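Local structure of muramoyltetrapeptide carboxypeptidase (Oxalobacter formigenes OXCC13, 6UUK) at residues 277-281 / 312-317; 108-114 / 140-146; 72-77 / 174-179; 197-203 / 339-345. The protein probably acts as a serine-type carboxypeptidase of the peptidase S66 family, trimming muramoyltetrapeptides of the bacterial cell wall. One frame throughout, in Å; residues are numbered along the deposited sequence.

Interaction 1: residues 277-281 / 312-317; sequences GHFSE and LPFGHT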
loop_
_atom_site.group_PDB
_atom_site.type_symbol
_atom_site.label_atom_id
_atom_site.label_comp_id
_atom_site.label_asym_id
_atom_site.label_seq_id
_atom_site.Cartn_x
_atom_site.Cartn_y
_atom_site.Cartn_z
ATOM N N GLY B 277 -0.168 1.841 -17.325
ATOM C CA GLY B 277 1.093 1.418 -17.901
ATOM C C GLY B 277 1.246 -0.086 -17.884
ATOM O O GLY B 277 0.265 -0.839 -17.932
ATOM N N HIS B 278 2.495 -0.538 -17.810
ATOM C CA HIS B 278 2.783 -1.964 -17.791
ATOM C C HIS B 278 2.567 -2.534 -16.394
ATOM O O HIS B 278 3.117 -2.025 -15.412
ATOM C CB HIS B 278 4.216 -2.233 -18.250
ATOM C CG HIS B 278 4.396 -2.178 -19.735
ATOM N ND1 HIS B 278 3.746 -3.036 -20.596
ATOM C CD2 HIS B 278 5.163 -1.375 -20.511
ATOM C CE1 HIS B 278 4.099 -2.760 -21.838
ATOM N NE2 HIS B 278 4.958 -1.757 -21.815
ATOM N N PHE B 279 1.758 -3.587 -16.312
ATOM C CA PHE B 279 1.575 -4.379 -15.099
ATOM C C PHE B 279 1.967 -5.806 -15.471
ATOM O O PHE B 279 1.136 -6.589 -15.940
ATOM C CB PHE B 279 0.138 -4.295 -14.578
ATOM C CG PHE B 279 -0.229 -2.948 -14.020
ATOM C CD1 PHE B 279 -0.111 -2.690 -12.665
ATOM C CD2 PHE B 279 -0.694 -1.943 -14.851
ATOM C CE1 PHE B 279 -0.450 -1.454 -12.148
ATOM C CE2 PHE B 279 -1.033 -0.703 -14.341
ATOM C CZ PHE B 279 -0.911 -0.459 -12.987
ATOM N N SER B 280 3.237 -6.139 -15.273
ATOM C CA SER B 280 3.808 -7.382 -15.764
ATOM C C SER B 280 4.130 -8.327 -14.612
ATOM O O SER B 280 4.084 -7.959 -13.436
ATOM C CB SER B 280 5.068 -7.105 -16.592
ATOM O OG SER B 280 6.033 -6.401 -15.829
ATOM N N GLU B 281 4.458 -9.568 -14.984
ATOM C CA GLU B 281 4.845 -10.629 -14.054
ATOM C C GLU B 281 3.744 -10.879 -13.019
ATOM O O GLU B 281 3.842 -10.514 -11.846
ATOM C CB GLU B 281 6.182 -10.300 -13.382
ATOM C CG GLU B 281 7.341 -10.261 -14.357
ATOM C CD GLU B 281 8.661 -9.976 -13.684
ATOM O OE1 GLU B 281 8.652 -9.532 -12.519
ATOM O OE2 GLU B 281 9.710 -10.202 -14.322
ATOM N N LEU B 312 -0.235 1.990 -22.212
ATOM C CA LEU B 312 0.912 2.874 -22.054
ATOM C C LEU B 312 2.193 2.055 -21.937
ATOM O O LEU B 312 2.308 1.228 -21.018
ATOM C CB LEU B 312 0.738 3.756 -20.821
ATOM C CG LEU B 312 1.871 4.733 -20.496
ATOM C CD1 LEU B 312 1.987 5.812 -21.563
ATOM C CD2 LEU B 312 1.669 5.355 -19.124
ATOM N N PRO B 313 3.170 2.243 -22.827
ATOM C CA PRO B 313 4.407 1.440 -22.768
ATOM C C PRO B 313 5.398 1.995 -21.752
ATOM O O PRO B 313 6.463 2.530 -22.076
ATOM C CB PRO B 313 4.918 1.518 -24.211
ATOM C CG PRO B 313 4.309 2.780 -24.794
ATOM C CD PRO B 313 3.253 3.297 -23.850
ATOM N N PHE B 314 5.036 1.870 -20.478
ATOM C CA PHE B 314 5.883 2.338 -19.393
ATOM C C PHE B 314 5.729 1.410 -18.197
ATOM O O PHE B 314 4.618 0.985 -17.869
ATOM C CB PHE B 314 5.545 3.777 -18.994
ATOM C CG PHE B 314 6.355 4.285 -17.839
ATOM C CD1 PHE B 314 7.665 4.691 -18.023
ATOM C CD2 PHE B 314 5.808 4.354 -16.570
ATOM C CE1 PHE B 314 8.416 5.155 -16.963
ATOM C CE2 PHE B 314 6.553 4.818 -15.506
ATOM C CZ PHE B 314 7.859 5.219 -15.702
ATOM N N GLY B 315 6.848 1.110 -17.553
ATOM C CA GLY B 315 6.851 0.236 -16.396
ATOM C C GLY B 315 8.240 -0.336 -16.176
ATOM O O GLY B 315 9.230 0.201 -16.672
ATOM N N HIS B 316 8.284 -1.432 -15.427
ATOM C CA HIS B 316 9.543 -2.137 -15.188
ATOM C C HIS B 316 9.835 -3.129 -16.307
ATOM O O HIS B 316 10.095 -4.308 -16.073
ATOM C CB HIS B 316 9.512 -2.832 -13.834
ATOM C CG HIS B 316 9.364 -1.893 -12.677
ATOM N ND1 HIS B 316 8.205 -1.191 -12.427
ATOM C CD2 HIS B 316 10.232 -1.546 -11.698
ATOM C CE1 HIS B 316 8.364 -0.450 -11.345
ATOM N NE2 HIS B 316 9.586 -0.647 -10.883
ATOM N N THR B 317 9.786 -2.642 -17.542
ATOM C CA THR B 317 10.051 -3.441 -18.725
ATOM C C THR B 317 11.334 -2.969 -19.393
ATOM O O THR B 317 11.861 -1.893 -19.090
ATOM C CB THR B 317 8.885 -3.359 -19.717
ATOM O OG1 THR B 317 8.672 -1.994 -20.098
ATOM C CG2 THR B 317 7.612 -3.904 -19.089
#

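Interaction 2: residues 108-114 / 140-146; sequences IMEAATN and KLAKSGK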
loop_
_atom_site.group_PDB
_atom_site.type_symbol
_atom_site.label_atom_id
_atom_site.label_comp_id
_atom_site.label_asym_id
_atom_site.label_seq_id
_atom_site.Cartn_x
_atom_site.Cartn_y
_atom_site.Cartn_z
ATOM N N ILE B 108 22.080 14.238 -2.373
ATOM C CA ILE B 108 21.099 14.821 -3.282
ATOM C C ILE B 108 21.194 16.341 -3.270
ATOM O O ILE B 108 21.023 16.993 -4.306
ATOM C CB ILE B 108 19.682 14.336 -2.922
ATOM C CG1 ILE B 108 19.648 12.811 -2.824
ATOM C CG2 ILE B 108 18.678 14.809 -3.961
ATOM C CD1 ILE B 108 18.293 12.253 -2.447
HETATM N N MSE B 109 21.470 16.927 -2.109
HETATM C CA MSE B 109 21.609 18.374 -1.995
HETATM C C MSE B 109 22.893 18.856 -2.659
HETATM O O MSE B 109 22.968 19.988 -3.135
HETATM C CB MSE B 109 21.589 18.805 -0.527
HETATM C CG MSE B 109 20.329 18.421 0.236
HETATM SE SE MSE B 109 18.689 19.096 -0.575
HETATM C CE MSE B 109 18.139 17.484 -1.514
ATOM N N GLU B 110 23.906 17.988 -2.687
ATOM C CA GLU B 110 25.194 18.373 -3.251
ATOM C C GLU B 110 25.177 18.329 -4.774
ATOM O O GLU B 110 25.727 19.220 -5.429
ATOM C CB GLU B 110 26.298 17.467 -2.700
ATOM C CG GLU B 110 27.691 18.071 -2.781
ATOM C CD GLU B 110 28.758 17.153 -2.216
ATOM O OE1 GLU B 110 29.118 16.168 -2.893
ATOM O OE2 GLU B 110 29.229 17.411 -1.089
ATOM N N ALA B 111 24.552 17.300 -5.354
ATOM C CA ALA B 111 24.488 17.204 -6.809
ATOM C C ALA B 111 23.588 18.278 -7.404
ATOM O O ALA B 111 23.822 18.723 -8.534
ATOM C CB ALA B 111 24.003 15.815 -7.223
ATOM N N ALA B 112 22.560 18.705 -6.668
ATOM C CA ALA B 112 21.671 19.754 -7.150
ATOM C C ALA B 112 22.311 21.135 -7.108
ATOM O O ALA B 112 21.697 22.096 -7.583
ATOM C CB ALA B 112 20.376 19.760 -6.338
ATOM N N THR B 113 23.516 21.258 -6.555
ATOM C CA THR B 113 24.215 22.533 -6.474
ATOM C C THR B 113 25.419 22.611 -7.400
ATOM O O THR B 113 26.106 23.638 -7.415
ATOM C CB THR B 113 24.661 22.804 -5.032
ATOM O OG1 THR B 113 25.407 21.681 -4.541
ATOM C CG2 THR B 113 23.456 23.040 -4.136
ATOM N N ASN B 114 25.694 21.565 -8.169
ATOM C CA ASN B 114 26.838 21.575 -9.072
ATOM C C ASN B 114 26.451 22.249 -10.384
ATOM O O ASN B 114 25.509 21.795 -11.044
ATOM C CB ASN B 114 27.329 20.156 -9.329
ATOM C CG ASN B 114 28.677 20.121 -10.020
ATOM O OD1 ASN B 114 28.761 20.163 -11.247
ATOM N ND2 ASN B 114 29.743 20.046 -9.232
ATOM N N LYS B 140 14.323 23.981 -2.201
ATOM C CA LYS B 140 15.647 24.184 -2.777
ATOM C C LYS B 140 15.828 23.369 -4.051
ATOM O O LYS B 140 16.503 23.820 -4.985
ATOM C CB LYS B 140 16.719 23.813 -1.750
ATOM C CG LYS B 140 18.153 23.950 -2.237
ATOM C CD LYS B 140 18.698 25.345 -1.984
ATOM C CE LYS B 140 20.193 25.406 -2.252
ATOM N NZ LYS B 140 20.775 26.726 -1.882
ATOM N N LEU B 141 15.230 22.177 -4.111
ATOM C CA LEU B 141 15.369 21.331 -5.292
ATOM C C LEU B 141 14.574 21.881 -6.468
ATOM O O LEU B 141 15.020 21.798 -7.619
ATOM C CB LEU B 141 14.925 19.906 -4.967
ATOM C CG LEU B 141 15.831 19.119 -4.022
ATOM C CD1 LEU B 141 15.156 17.828 -3.594
ATOM C CD2 LEU B 141 17.161 18.835 -4.697
ATOM N N ALA B 142 13.390 22.440 -6.202
ATOM C CA ALA B 142 12.585 23.006 -7.279
ATOM C C ALA B 142 13.272 24.203 -7.921
ATOM O O ALA B 142 13.088 24.456 -9.117
ATOM C CB ALA B 142 11.206 23.403 -6.752
ATOM N N LYS B 143 14.066 24.945 -7.151
ATOM C CA LYS B 143 14.825 26.070 -7.675
ATOM C C LYS B 143 16.182 25.663 -8.234
ATOM O O LYS B 143 16.855 26.497 -8.850
ATOM C CB LYS B 143 15.030 27.127 -6.585
ATOM C CG LYS B 143 13.743 27.699 -6.015
ATOM C CD LYS B 143 14.040 28.745 -4.953
ATOM C CE LYS B 143 12.763 29.333 -4.377
ATOM N NZ LYS B 143 13.050 30.369 -3.347
ATOM N N SER B 144 16.597 24.410 -8.036
ATOM C CA SER B 144 17.909 23.981 -8.510
ATOM C C SER B 144 17.967 23.915 -10.031
ATOM O O SER B 144 19.047 24.059 -10.614
ATOM C CB SER B 144 18.266 22.621 -7.910
ATOM O OG SER B 144 18.256 22.670 -6.494
ATOM N N GLY B 145 16.828 23.702 -10.686
ATOM C CA GLY B 145 16.797 23.595 -12.128
ATOM C C GLY B 145 17.294 22.282 -12.686
ATOM O O GLY B 145 17.542 22.196 -13.896
ATOM N N LYS B 146 17.450 21.260 -11.852
ATOM C CA LYS B 146 17.932 19.969 -12.317
ATOM C C LYS B 146 16.787 19.139 -12.885
ATOM O O LYS B 146 15.619 19.323 -12.528
ATOM C CB LYS B 146 18.616 19.208 -11.181
ATOM C CG LYS B 146 19.723 19.990 -10.492
ATOM C CD LYS B 146 20.770 20.459 -11.490
ATOM C CE LYS B 146 21.843 21.294 -10.810
ATOM N NZ LYS B 146 22.835 21.822 -11.786
#

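Interaction 3: residues 72-77 / 174-179; sequences RAIGVL and IQSDFT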
loop_
_atom_site.group_PDB
_atom_site.type_symbol
_atom_site.label_atom_id
_atom_site.label_comp_id
_atom_site.label_asym_id
_atom_site.label_seq_id
_atom_site.Cartn_x
_atom_site.Cartn_y
_atom_site.Cartn_z
ATOM N N ARG B 72 30.142 -0.050 -15.686
ATOM C CA ARG B 72 29.691 -0.339 -17.043
ATOM C C ARG B 72 28.577 0.612 -17.463
ATOM O O ARG B 72 28.494 1.006 -18.633
ATOM C CB ARG B 72 29.228 -1.791 -17.143
ATOM C CG ARG B 72 28.679 -2.184 -18.507
ATOM C CD ARG B 72 28.258 -3.648 -18.547
ATOM N NE ARG B 72 27.183 -3.947 -17.604
ATOM C CZ ARG B 72 27.364 -4.523 -16.419
ATOM N NH1 ARG B 72 28.582 -4.868 -16.024
ATOM N NH2 ARG B 72 26.324 -4.755 -15.628
ATOM N N ALA B 73 27.714 0.999 -16.519
ATOM C CA ALA B 73 26.643 1.937 -16.834
ATOM C C ALA B 73 27.193 3.322 -17.147
ATOM O O ALA B 73 26.654 4.031 -18.005
ATOM C CB ALA B 73 25.649 2.005 -15.676
ATOM N N ILE B 74 28.262 3.726 -16.457
ATOM C CA ILE B 74 28.878 5.021 -16.731
ATOM C C ILE B 74 29.486 5.037 -18.128
ATOM O O ILE B 74 29.430 6.051 -18.834
ATOM C CB ILE B 74 29.921 5.354 -15.648
ATOM C CG1 ILE B 74 29.248 5.475 -14.280
ATOM C CG2 ILE B 74 30.664 6.637 -15.988
ATOM C CD1 ILE B 74 30.209 5.756 -13.147
ATOM N N GLY B 75 30.067 3.912 -18.553
ATOM C CA GLY B 75 30.620 3.835 -19.894
ATOM C C GLY B 75 29.573 3.983 -20.979
ATOM O O GLY B 75 29.858 4.517 -22.054
ATOM N N VAL B 76 28.350 3.515 -20.718
ATOM C CA VAL B 76 27.265 3.696 -21.677
ATOM C C VAL B 76 26.901 5.171 -21.788
ATOM O O VAL B 76 26.746 5.709 -22.890
ATOM C CB VAL B 76 26.048 2.842 -21.279
ATOM C CG1 VAL B 76 24.898 3.072 -22.250
ATOM C CG2 VAL B 76 26.426 1.370 -21.233
ATOM N N LEU B 77 26.759 5.847 -20.645
ATOM C CA LEU B 77 26.509 7.284 -20.657
ATOM C C LEU B 77 27.658 8.041 -21.310
ATOM O O LEU B 77 27.442 9.099 -21.913
ATOM C CB LEU B 77 26.280 7.784 -19.231
ATOM C CG LEU B 77 25.075 7.180 -18.503
ATOM C CD1 LEU B 77 25.172 7.409 -17.003
ATOM C CD2 LEU B 77 23.781 7.758 -19.052
ATOM N N ILE B 174 19.771 3.779 -13.405
ATOM C CA ILE B 174 21.020 3.052 -13.603
ATOM C C ILE B 174 20.820 1.564 -13.343
ATOM O O ILE B 174 21.534 0.726 -13.908
ATOM C CB ILE B 174 22.123 3.650 -12.707
ATOM C CG1 ILE B 174 22.354 5.120 -13.058
ATOM C CG2 ILE B 174 23.426 2.878 -12.846
ATOM C CD1 ILE B 174 22.921 5.332 -14.446
ATOM N N GLN B 175 19.828 1.209 -12.522
ATOM C CA GLN B 175 19.607 -0.155 -12.051
ATOM C C GLN B 175 19.637 -1.197 -13.165
ATOM O O GLN B 175 20.554 -2.023 -13.219
ATOM C CB GLN B 175 18.273 -0.240 -11.307
ATOM N N SER B 176 18.643 -1.174 -14.056
ATOM C CA SER B 176 18.532 -2.188 -15.097
ATOM C C SER B 176 18.372 -1.599 -16.494
ATOM O O SER B 176 18.002 -2.331 -17.419
ATOM C CB SER B 176 17.361 -3.133 -14.800
ATOM O OG SER B 176 17.542 -3.794 -13.560
ATOM N N ASP B 177 18.639 -0.307 -16.676
ATOM C CA ASP B 177 18.529 0.327 -17.984
ATOM C C ASP B 177 19.871 0.690 -18.599
ATOM O O ASP B 177 19.966 0.779 -19.825
ATOM C CB ASP B 177 17.662 1.587 -17.892
ATOM C CG ASP B 177 16.221 1.276 -17.540
ATOM O OD1 ASP B 177 15.578 0.508 -18.287
ATOM O OD2 ASP B 177 15.735 1.785 -16.509
ATOM N N PHE B 178 20.904 0.902 -17.783
ATOM C CA PHE B 178 22.250 1.145 -18.281
ATOM C C PHE B 178 23.255 0.079 -17.874
ATOM O O PHE B 178 24.318 -0.007 -18.501
ATOM C CB PHE B 178 22.764 2.514 -17.808
ATOM C CG PHE B 178 22.007 3.678 -18.381
ATOM C CD1 PHE B 178 22.258 4.117 -19.671
ATOM C CD2 PHE B 178 21.048 4.337 -17.629
ATOM C CE1 PHE B 178 21.564 5.189 -20.202
ATOM C CE2 PHE B 178 20.352 5.410 -18.153
ATOM C CZ PHE B 178 20.610 5.836 -19.442
ATOM N N THR B 179 22.958 -0.728 -16.856
ATOM C CA THR B 179 23.851 -1.800 -16.436
ATOM C C THR B 179 23.639 -3.093 -17.209
ATOM O O THR B 179 24.546 -3.932 -17.244
ATOM C CB THR B 179 23.676 -2.091 -14.941
ATOM O OG1 THR B 179 22.292 -2.331 -14.658
ATOM C CG2 THR B 179 24.167 -0.921 -14.104
#

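Interaction 4: residues 197-203 / 339-345; sequences SPETSVK and QLDIGDY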
loop_
_atom_site.group_PDB
_atom_site.type_symbol
_atom_site.label_atom_id
_atom_site.label_comp_id
_atom_site.label_asym_id
_atom_site.label_seq_id
_atom_site.Cartn_x
_atom_site.Cartn_y
_atom_site.Cartn_z
ATOM N N SER B 197 14.517 17.422 -26.600
ATOM C CA SER B 197 13.435 17.929 -27.424
ATOM C C SER B 197 12.334 18.527 -26.556
ATOM O O SER B 197 12.015 17.977 -25.497
ATOM C CB SER B 197 12.842 16.825 -28.312
ATOM O OG SER B 197 11.796 17.329 -29.124
ATOM N N PRO B 198 11.742 19.650 -26.973
ATOM C CA PRO B 198 10.694 20.274 -26.149
ATOM C C PRO B 198 9.382 19.511 -26.141
ATOM O O PRO B 198 8.545 19.770 -25.268
ATOM C CB PRO B 198 10.522 21.662 -26.787
ATOM C CG PRO B 198 11.727 21.852 -27.668
ATOM C CD PRO B 198 12.104 20.483 -28.129
ATOM N N GLU B 199 9.167 18.590 -27.079
ATOM C CA GLU B 199 7.914 17.857 -27.183
ATOM C C GLU B 199 8.195 16.376 -27.389
ATOM O O GLU B 199 9.153 16.005 -28.076
ATOM C CB GLU B 199 7.051 18.388 -28.336
ATOM C CG GLU B 199 6.595 19.826 -28.162
ATOM C CD GLU B 199 5.824 20.342 -29.361
ATOM O OE1 GLU B 199 5.852 19.676 -30.418
ATOM O OE2 GLU B 199 5.188 21.410 -29.248
ATOM N N THR B 200 7.355 15.533 -26.790
ATOM C CA THR B 200 7.456 14.087 -26.933
ATOM C C THR B 200 6.069 13.518 -27.184
ATOM O O THR B 200 5.119 13.855 -26.471
ATOM C CB THR B 200 8.072 13.437 -25.687
ATOM O OG1 THR B 200 7.375 13.881 -24.517
ATOM C CG2 THR B 200 9.546 13.795 -25.566
ATOM N N SER B 201 5.957 12.657 -28.194
ATOM C CA SER B 201 4.698 12.020 -28.555
ATOM C C SER B 201 4.854 10.511 -28.444
ATOM O O SER B 201 5.811 9.941 -28.978
ATOM C CB SER B 201 4.269 12.407 -29.974
ATOM O OG SER B 201 5.207 11.953 -30.933
ATOM N N VAL B 202 3.913 9.870 -27.756
ATOM C CA VAL B 202 3.929 8.428 -27.540
ATOM C C VAL B 202 2.685 7.839 -28.188
ATOM O O VAL B 202 1.560 8.239 -27.862
ATOM C CB VAL B 202 3.990 8.073 -26.046
ATOM C CG1 VAL B 202 4.106 6.568 -25.863
ATOM C CG2 VAL B 202 5.152 8.790 -25.377
ATOM N N LYS B 203 2.886 6.893 -29.103
ATOM C CA LYS B 203 1.801 6.221 -29.806
ATOM C C LYS B 203 1.912 4.722 -29.573
ATOM O O LYS B 203 3.005 4.156 -29.674
ATOM C CB LYS B 203 1.843 6.526 -31.305
ATOM C CG LYS B 203 1.872 8.007 -31.644
ATOM C CD LYS B 203 2.063 8.219 -33.137
ATOM C CE LYS B 203 3.343 7.557 -33.624
ATOM N NZ LYS B 203 3.539 7.732 -35.089
ATOM N N GLN B 339 -2.646 8.137 -28.743
ATOM C CA GLN B 339 -1.515 9.040 -28.895
ATOM C C GLN B 339 -1.460 9.979 -27.701
ATOM O O GLN B 339 -2.496 10.465 -27.238
ATOM C CB GLN B 339 -1.618 9.839 -30.203
ATOM C CG GLN B 339 -0.461 10.787 -30.461
ATOM C CD GLN B 339 -0.506 11.386 -31.854
ATOM O OE1 GLN B 339 -1.047 10.784 -32.782
ATOM N NE2 GLN B 339 0.059 12.577 -32.005
ATOM N N LEU B 340 -0.250 10.232 -27.205
ATOM C CA LEU B 340 -0.037 11.062 -26.019
ATOM C C LEU B 340 1.070 12.069 -26.315
ATOM O O LEU B 340 2.255 11.720 -26.303
ATOM C CB LEU B 340 0.309 10.203 -24.806
ATOM C CG LEU B 340 0.527 10.943 -23.484
ATOM C CD1 LEU B 340 -0.762 11.603 -23.019
ATOM C CD2 LEU B 340 1.068 9.999 -22.422
ATOM N N ASP B 341 0.685 13.315 -26.575
ATOM C CA ASP B 341 1.639 14.395 -26.776
ATOM C C ASP B 341 1.907 15.100 -25.453
ATOM O O ASP B 341 0.978 15.389 -24.693
ATOM C CB ASP B 341 1.119 15.398 -27.808
ATOM C CG ASP B 341 0.765 14.745 -29.129
ATOM O OD1 ASP B 341 1.305 13.659 -29.422
ATOM O OD2 ASP B 341 -0.053 15.321 -29.876
ATOM N N ILE B 342 3.181 15.372 -25.181
ATOM C CA ILE B 342 3.610 15.972 -23.924
ATOM C C ILE B 342 4.405 17.234 -24.227
ATOM O O ILE B 342 5.218 17.259 -25.157
ATOM C CB ILE B 342 4.451 14.987 -23.084
ATOM C CG1 ILE B 342 3.739 13.638 -22.972
ATOM C CG2 ILE B 342 4.719 15.559 -21.700
ATOM C CD1 ILE B 342 4.577 12.556 -22.334
ATOM N N GLY B 343 4.170 18.282 -23.438
ATOM C CA GLY B 343 4.871 19.537 -23.603
ATOM C C GLY B 343 4.926 20.303 -22.300
ATOM O O GLY B 343 4.465 19.832 -21.257
ATOM N N ASP B 344 5.506 21.503 -22.373
ATOM C CA ASP B 344 5.629 22.412 -21.233
ATOM C C ASP B 344 6.417 21.763 -20.092
ATOM O O ASP B 344 5.922 21.586 -18.975
ATOM C CB ASP B 344 4.250 22.885 -20.758
ATOM N N TYR B 345 7.665 21.414 -20.396
ATOM C CA TYR B 345 8.576 20.842 -19.416
ATOM C C TYR B 345 9.985 21.323 -19.730
ATOM O O TYR B 345 10.299 21.585 -20.896
ATOM C CB TYR B 345 8.521 19.306 -19.415
ATOM C CG TYR B 345 8.850 18.660 -20.743
ATOM C CD1 TYR B 345 10.156 18.310 -21.065
ATOM C CD2 TYR B 345 7.853 18.389 -21.670
ATOM C CE1 TYR B 345 10.460 17.716 -22.275
ATOM C CE2 TYR B 345 8.147 17.795 -22.882
ATOM C CZ TYR B 345 9.452 17.461 -23.180
ATOM O OH TYR B 345 9.749 16.870 -24.387
#

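Interaction 1: residues 277-281 / 312-317
Gly-277 meets Leu-312 and Phe-314 where strand 273-280 runs beside the loop that follows strand 308-310. Both belong to the C-terminal domain of this S66 peptidase. The loop carries His-316, predicted to serve in the charge relay of a Ser-His-Glu triad. Gly-277 CA makes a CA-H...O contact of 3.4 Å with Leu-312 O. Phe-314 O lies 3.5 Å from Gly-277 C, and a side chain at this glycine would run into that oxygen.

At His-278 the backbone N donates to Phe-314 O over 2.6 Å. The bond is nearly straight, 170° at the hydrogen. The imidazole has CG anti to the carbonyl carbon (chi1 -79°) and leans against the loop. Thr-317 CG2 lies over one ring face in a CH-pi contact, 4.0 Å from the centroid. Leu-312 O lies over the opposite face, nearer the ring's margin than its centre. The ring's NE2 reaches to 3.4 Å from Pro-313 CA. With an alanine here, Thr-317 CG2 would probably lose its ring face and a gap would open beside Pro-313. The bare CA of Gly-315 passes His-278 CB.

Thr-317 OG1 is hydrogen-bonded to Asp-319 O, and His-316 ND1 makes a weak hydrogen bond with Glu-246. Further along the strand, Ser-280 has its CB directed toward the loop, and its OG lies 4.4 Å from Thr-317 CG2.

Interaction 2: residues 108-114 / 140-146
Met-109, Ala-112 and Ile-108 bring apolar groups to Leu-141. Met-109, present as selenomethionine, crosses Leu-141 at about a right angle. Its chain bends at chi2 (-57°) and chi3 (99°), which carries CE back to Leu-141, 3.6 Å from CD2. Ala-112 CB touches the same CD2 at 3.7 Å. Ile-108 CG2 is a looser neighbour. Leu-141 also packs on Phe-157 and Leu-161 of helix 155-163, so it bridges helices 101-111 and 155-163.

The polar link across the contact comes from Lys-146. Its chain bends at chi2, runs past Ala-112 with CE 3.3 Å from Ala-112 O, and NZ donates to Asn-114 O over 2.8 Å. The donor is tilted 29° from the carbonyl plane. NZ has a second acceptor in Val-117 O, so the ammonium group ties two backbone carbonyls together.

Two hydroxyls turn back to their own helix ends. Ser-144 OG donates to Lys-140 O over 2.6 Å, while its CB packs 3.5 Å from Ala-112 O. Thr-113 OG1 donates to Glu-110 O over 2.6 Å. Thr-113 N bonds the same oxygen from the same face of its plane.

Both chains leave their helices here, one through a type I turn from Ala-111 to Asn-114, the other through Gly-145 with positive phi. They lead into the neighbouring parallel strands 119-122 and 147-150. Such side-by-side helix-to-strand turns belong to the alternating beta-alpha architecture of the N-terminal domain.

Interaction 3: residues 72-77 / 174-179
Ala-73 of helix 67-79 faces the end of segment 174-179, with its CA 4.7 Å from Thr-179 CA. The helix belongs to the beta-alpha N-terminal domain, and the other segment is a weakly bonded helical turn after strand 168-170. Ala-73 CB, small and central, touches Phe-178 CB at 3.6 Å, and Thr-179 CG2 and Ile-174 CG2 press on it.

Leu-77 CD2 sits over one face of the Phe-178 ring, 3.9 Å from the centroid, in a CH-pi contact. Val-76 CG1 meets the ring at its edge, 3.8 Å from CD1. Leu-188 of helix 185-196 and Ile-121 of strand 119-122 also touch the Phe-178 side chain. A serine in place of Phe-178 would probably leave Leu-77 CD2 and Val-76 CG1 without their aromatic partner and open a gap next to the helix.

At the exposed margin Arg-72 bends at chi3 (62°), which brings the NE/NH2 edge of the guanidinium to the Thr-179 carbonyl. NE, at 2.7 Å, and NH2, at 2.5 Å, both donate to Thr-179 O through bent bonds, as expected when one acceptor is shared. That oxygen lies 3° out of the guanidinium plane, and the two nitrogens approach it from opposite faces of the carbonyl plane.

Interaction 4: residues 197-203 / 339-345
Thr-200 and Val-202 pair with Ile-342 and Leu-340 where strands 200-203 and 339-343 run antiparallel, at 166°, axes 4.5 Å apart. Each of these two pairs is hydrogen-bonded in both directions. Ile-342 N to Thr-200 O is 2.8 Å, and Val-202 N to Leu-340 O is 2.9 Å. Ser-201 with Asp-341, between them, and Lys-203 with Gln-339, just beyond Val-202, are non-hydrogen-bonded pairs.

Strand 200-205 is the outermost strand, within this chain, of the mixed sheet in the C-terminal half. Strand 337-343 lies between it and strand 328-333. On one face Thr-200 OG1 lies 3.4 Å from Ile-342 CB. Beside this pair, Val-202 and Leu-340 are buried.

On the other face Gln-339 NE2 donates to the syn lone pair of Asp-341 OD1, 3.1 Å away and nearly straight at 170°. This bond, in the Gln-339 amide plane, probably helps to hold both groups, and OD1 comes 3.3 Å from Ser-201 CB. Lys-203 lies alongside Gln-339, their CG atoms 3.8 Å apart.

Past the strand end Tyr-345 has CG between its backbone N and carbonyl carbon (chi1 58°). Its ring turns back toward segment 197-203, and OH makes a weak 2.8 Å hydrogen bond to Ser-197 O.

How the interactions relate
Along the chain, interaction 3 spans interaction 2, and interaction 4 spans interaction 1. The first pair packs helices and turns around the six-stranded sheet built mainly from the N-terminal part, with centres about 22 Å apart. The second pair reaches the C-terminal seven-stranded sheet. Interactions 1 and 4 touch: Pro-313 CD lies 3.9 Å from Val-202 CG1, so the loop with His-316 rests on the edge strand. Interactions 1 and 2 lie on opposite sides of the chain's centre, their centres about 30 Å apart. Nearest atoms of interactions 1 and 3 are about 4 Å apart. The predicted nucleophile Ser-152 follows a strand of the first sheet, so the probable active site draws on both halves.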